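Local coordinates for protein 4-hydroxybenzoyl-CoA thioesterase (Bacillus halodurans, PDB 5WH9) that hydrolyses gentisyl-coenzyme A, and probably other acyl-CoA thioesters, as a member of the hotdog-fold thioesterases, at residues D31-H36 / L90-I95; A66-A71 / R99-G104. All blocks are in the same frame, centred on the assembly; numbering follows the deposited sequence.

Contact 1 of 2, residues D31-H36 / L90-I95; sequences DEACHH and LEHHFI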
loop_
_atom_site.group_PDB
_atom_site.type_symbol
_atom_site.label_atom_id
_atom_site.label_comp_id
_atom_site.label_asym_id
_atom_site.label_seq_id
_atom_site.Cartn_x
_atom_site.Cartn_y
_atom_site.Cartn_z
ATOM N N ASP B 31 -11.091 7.127 -2.626
ATOM C CA ASP B 31 -11.786 5.883 -2.897
ATOM C C ASP B 31 -12.593 5.465 -1.653
ATOM O O ASP B 31 -13.755 5.057 -1.761
ATOM C CB ASP B 31 -10.807 4.797 -3.312
ATOM C CG ASP B 31 -11.503 3.544 -3.754
ATOM O OD1 ASP B 31 -11.901 3.459 -4.929
ATOM O OD2 ASP B 31 -11.661 2.639 -2.922
ATOM N N GLU B 32 -11.991 5.583 -0.473
ATOM C CA GLU B 32 -12.695 5.223 0.750
ATOM C C GLU B 32 -13.872 6.162 1.004
ATOM O O GLU B 32 -14.949 5.727 1.392
ATOM C CB GLU B 32 -11.751 5.239 1.946
ATOM C CG GLU B 32 -10.570 4.325 1.755
ATOM C CD GLU B 32 -9.574 4.365 2.908
ATOM O OE1 GLU B 32 -9.861 4.981 3.964
ATOM O OE2 GLU B 32 -8.495 3.778 2.741
ATOM N N ALA B 33 -13.671 7.451 0.784
ATOM C CA ALA B 33 -14.769 8.385 0.970
ATOM C C ALA B 33 -15.915 8.013 0.042
ATOM O O ALA B 33 -17.066 7.990 0.471
ATOM C CB ALA B 33 -14.326 9.802 0.724
ATOM N N CYS B 34 -15.595 7.717 -1.221
ATOM C CA CYS B 34 -16.612 7.356 -2.207
ATOM C C CYS B 34 -17.483 6.205 -1.739
ATOM O O CYS B 34 -18.701 6.276 -1.843
ATOM C CB CYS B 34 -15.981 6.983 -3.546
ATOM S SG CYS B 34 -17.169 6.213 -4.705
ATOM N N HIS B 35 -16.849 5.143 -1.239
ATOM C CA HIS B 35 -17.558 3.966 -0.742
ATOM C C HIS B 35 -18.382 4.297 0.493
ATOM O O HIS B 35 -19.477 3.769 0.702
ATOM C CB HIS B 35 -16.560 2.882 -0.357
ATOM C CG HIS B 35 -16.049 2.081 -1.513
ATOM N ND1 HIS B 35 -14.963 2.471 -2.275
ATOM C CD2 HIS B 35 -16.464 0.897 -2.022
ATOM C CE1 HIS B 35 -14.745 1.571 -3.216
ATOM N NE2 HIS B 35 -15.633 0.599 -3.076
ATOM N N HIS B 36 -17.822 5.143 1.343
ATOM C CA HIS B 36 -18.510 5.525 2.563
ATOM C C HIS B 36 -19.684 6.409 2.215
ATOM O O HIS B 36 -20.686 6.445 2.917
ATOM C CB HIS B 36 -17.560 6.266 3.494
ATOM C CG HIS B 36 -18.245 6.966 4.620
ATOM N ND1 HIS B 36 -18.844 8.197 4.471
ATOM C CD2 HIS B 36 -18.407 6.621 5.919
ATOM C CE1 HIS B 36 -19.350 8.579 5.631
ATOM N NE2 HIS B 36 -19.098 7.639 6.526
ATOM N N LEU B 90 -17.676 12.880 -8.179
ATOM C CA LEU B 90 -17.642 13.198 -6.760
ATOM C C LEU B 90 -16.572 14.241 -6.504
ATOM O O LEU B 90 -15.424 14.069 -6.914
ATOM C CB LEU B 90 -17.314 11.952 -5.939
ATOM C CG LEU B 90 -18.335 10.818 -5.979
ATOM C CD1 LEU B 90 -17.831 9.604 -5.176
ATOM C CD2 LEU B 90 -19.692 11.288 -5.454
ATOM N N GLU B 91 -16.943 15.318 -5.833
ATOM C CA GLU B 91 -15.957 16.251 -5.327
ATOM C C GLU B 91 -15.564 15.882 -3.879
ATOM O O GLU B 91 -16.425 15.583 -3.037
ATOM C CB GLU B 91 -16.497 17.675 -5.399
ATOM C CG GLU B 91 -15.406 18.749 -5.321
ATOM C CD GLU B 91 -15.965 20.165 -5.432
ATOM O OE1 GLU B 91 -15.917 20.746 -6.543
ATOM O OE2 GLU B 91 -16.454 20.702 -4.407
ATOM N N HIS B 92 -14.264 15.881 -3.600
ATOM C CA HIS B 92 -13.757 15.549 -2.273
ATOM C C HIS B 92 -12.873 16.664 -1.786
ATOM O O HIS B 92 -11.947 17.071 -2.491
ATOM C CB HIS B 92 -12.916 14.267 -2.289
ATOM C CG HIS B 92 -13.694 13.035 -2.616
ATOM N ND1 HIS B 92 -13.467 12.294 -3.752
ATOM C CD2 HIS B 92 -14.709 12.423 -1.965
ATOM C CE1 HIS B 92 -14.292 11.263 -3.778
ATOM N NE2 HIS B 92 -15.054 11.315 -2.701
ATOM N N HIS B 93 -13.135 17.128 -0.568
ATOM C CA HIS B 93 -12.336 18.165 0.048
ATOM C C HIS B 93 -11.756 17.664 1.361
ATOM O O HIS B 93 -12.499 17.300 2.277
ATOM C CB HIS B 93 -13.196 19.394 0.320
ATOM C CG HIS B 93 -13.680 20.084 -0.914
ATOM N ND1 HIS B 93 -12.842 20.784 -1.752
ATOM C CD2 HIS B 93 -14.923 20.211 -1.436
ATOM C CE1 HIS B 93 -13.544 21.303 -2.743
ATOM N NE2 HIS B 93 -14.810 20.972 -2.573
ATOM N N PHE B 94 -10.431 17.662 1.455
ATOM C CA PHE B 94 -9.750 17.245 2.672
ATOM C C PHE B 94 -9.719 18.395 3.644
ATOM O O PHE B 94 -9.250 19.505 3.315
ATOM C CB PHE B 94 -8.325 16.776 2.377
ATOM C CG PHE B 94 -8.274 15.577 1.496
ATOM C CD1 PHE B 94 -8.609 15.682 0.147
ATOM C CD2 PHE B 94 -7.914 14.336 2.007
ATOM C CE1 PHE B 94 -8.581 14.571 -0.667
ATOM C CE2 PHE B 94 -7.881 13.211 1.191
ATOM C CZ PHE B 94 -8.211 13.335 -0.141
ATOM N N ILE B 95 -10.251 18.133 4.834
ATOM C CA ILE B 95 -10.268 19.122 5.885
ATOM C C ILE B 95 -9.375 18.687 7.048
ATOM O O ILE B 95 -9.541 17.618 7.624
ATOM C CB ILE B 95 -11.705 19.436 6.362
ATOM C CG1 ILE B 95 -12.455 20.235 5.301
ATOM C CG2 ILE B 95 -11.677 20.278 7.636
ATOM C CD1 ILE B 95 -13.140 19.410 4.283
#
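A33 and C34 pack on L90 and H92 in a buried helix-on-sheet contact near the centre of the chain, where the long helix 25-40 lies across strand 87-96. This is the central feature of the hotdog fold: the sheet curls round the helix like a bun round its sausage. The segment axes come to 9.7 Å and cross at 119°, and no hydrogen bond joins the segments. The small size of A33 and C34 suits the approach, which brings the CA atoms of C34 and L90 to 7.5 Å.

C34 SG swings anti to its own backbone N (chi1 169°) and meets the tip of L90, with SG 3.5 Å from CD1 of that leucine. The same methyl also lies against C34 CB, at 3.6 Å, and is thus gripped by both atoms of the cysteine side chain. Beside this pair, the methyl of A33 presses obliquely on the imidazole of H92.

On the helix flank turned from the strand, H35 ND1 donates to D31 O at 2.9 Å in a nearly straight bond (168°). D31 O lies in the plane of the ring, while ND1 comes in above the carbonyl plane, off the lone pairs; H35 N reaches the same oxygen from the opposite face. The ND1 bond holds the ring's rotation where it meets F12 and F70 of the second subunit.

Around the contact, F37 and M30 of helix 25-40 extend the packing over L90 and H92. In the sheet, strand 87-96 runs between strands 73-80 and 99-111, and R108 of the latter pairs with D31.

Contact 2 of 2, residues A66-A71 / R99-G104; sequences APLLFA and RVIASG
I101 is the hub of this contact, meeting the loop residues A66 and L68 through a backbone hydrogen bond and two apolar patches. A66 N donates to I101 O at 3.2 Å, almost straight at 173°, although the donor is tilted somewhat from the carbonyl plane. Next to the bond, the A66 methyl touches the short branch of the isoleucine, CB to CG2 being 4.0 Å.

The long branch serves L68. I101 CD1 lies over the face of the leucine's isopropyl group, 3.8 Å from L68 CD2 and 3.9 Å from L68 CG, with the two side chains crossing at about a right angle. I101 reaches there because CG1 stands between its backbone N and carbonyl carbon (chi1 61°), a choice that gives one branch to each loop residue. Replacing L68 with an alanine would probably take away the loop's apolar cover over I101 CD1 and open a gap toward Y26 and W29, which the leucine also touches.

The backbone of I101 sets up the bond. Its psi of 1° breaks the extended course of the strand, and I101 and A102 both face F94 on the neighbouring strand, consistent with a classic beta bulge. On the loop side, the backbone of L68 is tied to V21, P67 O accepts from K96 NZ, and D72 bonds to L69 N.

The contact therefore joins the loop between strands 57-64 and 73-80 to the start of strand 99-111, at an end of the sheet well away from the chain centre. Helix 25-40 lies next to it through Y26, strand 87-96 flanks it through F94 and K96, and further along the loop F70 meets H35 of the second subunit.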
loop_
_atom_site.group_PDB
_atom_site.type_symbol
_atom_site.label_atom_id
_atom_site.label_comp_id
_atom_site.label_asym_id
_atom_site.label_seq_id
_atom_site.Cartn_x
_atom_site.Cartn_y
_atom_site.Cartn_z
ATOM N N ALA B 66 -1.588 21.876 1.450
ATOM C CA ALA B 66 -0.745 21.751 2.638
ATOM C C ALA B 66 -0.498 20.286 3.016
ATOM O O ALA B 66 -1.327 19.416 2.735
ATOM C CB ALA B 66 -1.359 22.507 3.806
ATOM N N PRO B 67 0.632 20.002 3.653
ATOM C CA PRO B 67 0.999 18.618 3.998
ATOM C C PRO B 67 0.182 17.936 5.111
ATOM O O PRO B 67 -0.208 18.582 6.084
ATOM C CB PRO B 67 2.461 18.750 4.436
ATOM C CG PRO B 67 2.572 20.147 4.943
ATOM C CD PRO B 67 1.657 20.970 4.080
ATOM N N LEU B 68 -0.047 16.631 4.956
ATOM C CA LEU B 68 -0.534 15.760 6.011
ATOM C C LEU B 68 0.668 14.989 6.542
ATOM O O LEU B 68 1.563 14.622 5.785
ATOM C CB LEU B 68 -1.586 14.802 5.466
ATOM C CG LEU B 68 -2.901 15.396 4.958
ATOM C CD1 LEU B 68 -3.815 14.358 4.305
ATOM C CD2 LEU B 68 -3.636 16.137 6.078
ATOM N N LEU B 69 0.396 14.987 7.768
ATOM C CA LEU B 69 1.472 14.445 8.581
ATOM C C LEU B 69 0.973 13.252 9.373
ATOM O O LEU B 69 -0.230 13.069 9.542
ATOM C CB LEU B 69 2.020 15.506 9.526
ATOM C CG LEU B 69 2.543 16.830 8.964
ATOM C CD1 LEU B 69 2.916 17.773 10.120
ATOM C CD2 LEU B 69 3.736 16.613 8.054
ATOM N N PHE B 70 1.904 12.437 9.847
ATOM C CA PHE B 70 1.553 11.297 10.683
ATOM C C PHE B 70 0.687 11.704 11.881
ATOM O O PHE B 70 1.009 12.637 12.621
ATOM C CB PHE B 70 2.821 10.563 11.129
ATOM C CG PHE B 70 2.582 9.505 12.167
ATOM C CD1 PHE B 70 1.496 8.661 12.084
ATOM C CD2 PHE B 70 3.456 9.358 13.232
ATOM C CE1 PHE B 70 1.288 7.691 13.041
ATOM C CE2 PHE B 70 3.253 8.400 14.181
ATOM C CZ PHE B 70 2.175 7.563 14.091
ATOM N N ALA B 71 -0.437 11.006 12.026
ATOM C CA ALA B 71 -1.368 11.148 13.155
ATOM C C ALA B 71 -2.369 12.265 12.963
ATOM O O ALA B 71 -3.244 12.459 13.798
ATOM C CB ALA B 71 -0.638 11.290 14.507
ATOM N N ARG B 99 -9.617 23.485 8.064
ATOM C CA ARG B 99 -9.255 24.057 6.763
ATOM C C ARG B 99 -9.104 23.023 5.643
ATOM O O ARG B 99 -8.768 21.859 5.895
ATOM C CB ARG B 99 -7.947 24.833 6.886
ATOM C CG ARG B 99 -8.001 25.964 7.893
ATOM C CD ARG B 99 -6.705 26.756 7.883
ATOM N NE ARG B 99 -6.181 26.902 6.526
ATOM C CZ ARG B 99 -5.083 26.301 6.071
ATOM N NH1 ARG B 99 -4.367 25.517 6.868
ATOM N NH2 ARG B 99 -4.696 26.496 4.817
ATOM N N VAL B 100 -9.323 23.468 4.405
ATOM C CA VAL B 100 -9.114 22.624 3.224
ATOM C C VAL B 100 -7.631 22.550 2.816
ATOM O O VAL B 100 -7.040 23.536 2.364
ATOM C CB VAL B 100 -9.959 23.083 2.007
ATOM C CG1 VAL B 100 -9.717 22.153 0.834
ATOM C CG2 VAL B 100 -11.452 23.109 2.351
ATOM N N ILE B 101 -7.035 21.377 2.971
ATOM C CA ILE B 101 -5.618 21.206 2.665
ATOM C C ILE B 101 -5.363 20.400 1.387
ATOM O O ILE B 101 -4.218 20.149 1.018
ATOM C CB ILE B 101 -4.878 20.549 3.846
ATOM C CG1 ILE B 101 -5.465 19.159 4.134
ATOM C CG2 ILE B 101 -4.954 21.443 5.075
ATOM C CD1 ILE B 101 -5.016 18.080 3.080
ATOM N N ALA B 102 -6.434 19.996 0.720
ATOM C CA ALA B 102 -6.342 19.322 -0.566
ATOM C C ALA B 102 -7.757 19.173 -1.077
ATOM O O ALA B 102 -8.688 19.068 -0.281
ATOM C CB ALA B 102 -5.679 17.936 -0.412
ATOM N N SER B 103 -7.931 19.167 -2.393
ATOM C CA SER B 103 -9.254 18.925 -2.965
ATOM C C SER B 103 -9.164 18.298 -4.348
ATOM O O SER B 103 -8.344 18.685 -5.172
ATOM C CB SER B 103 -10.083 20.211 -3.004
ATOM O OG SER B 103 -9.395 21.247 -3.683
ATOM N N GLY B 104 -10.009 17.309 -4.593
ATOM C CA GLY B 104 -10.027 16.690 -5.888
ATOM C C GLY B 104 -11.391 16.228 -6.308
ATOM O O GLY B 104 -12.407 16.563 -5.698
#

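In the fold
From the N terminus the chain passes strand 6-9, enters helix 25-40, then runs through strand 57-64 and the loop 66-71. Contact 1 closes the long span from the helix to strand 87-96. Contact 2 closes a shorter one, from that loop to strand 99-111, over the hairpin neighbours 73-80 and 87-96. Because 66-71 falls between the segments of contact 1, and 99-104 comes after both, the two closures cross. They meet in the sheet, where strands 87-96 and 99-111 are partners and F94 N lies 2.8 Å from A102 O, a probable hydrogen bond. Together they tie the central helix and the loop 66-71 to adjacent strands, and both touch the second subunit.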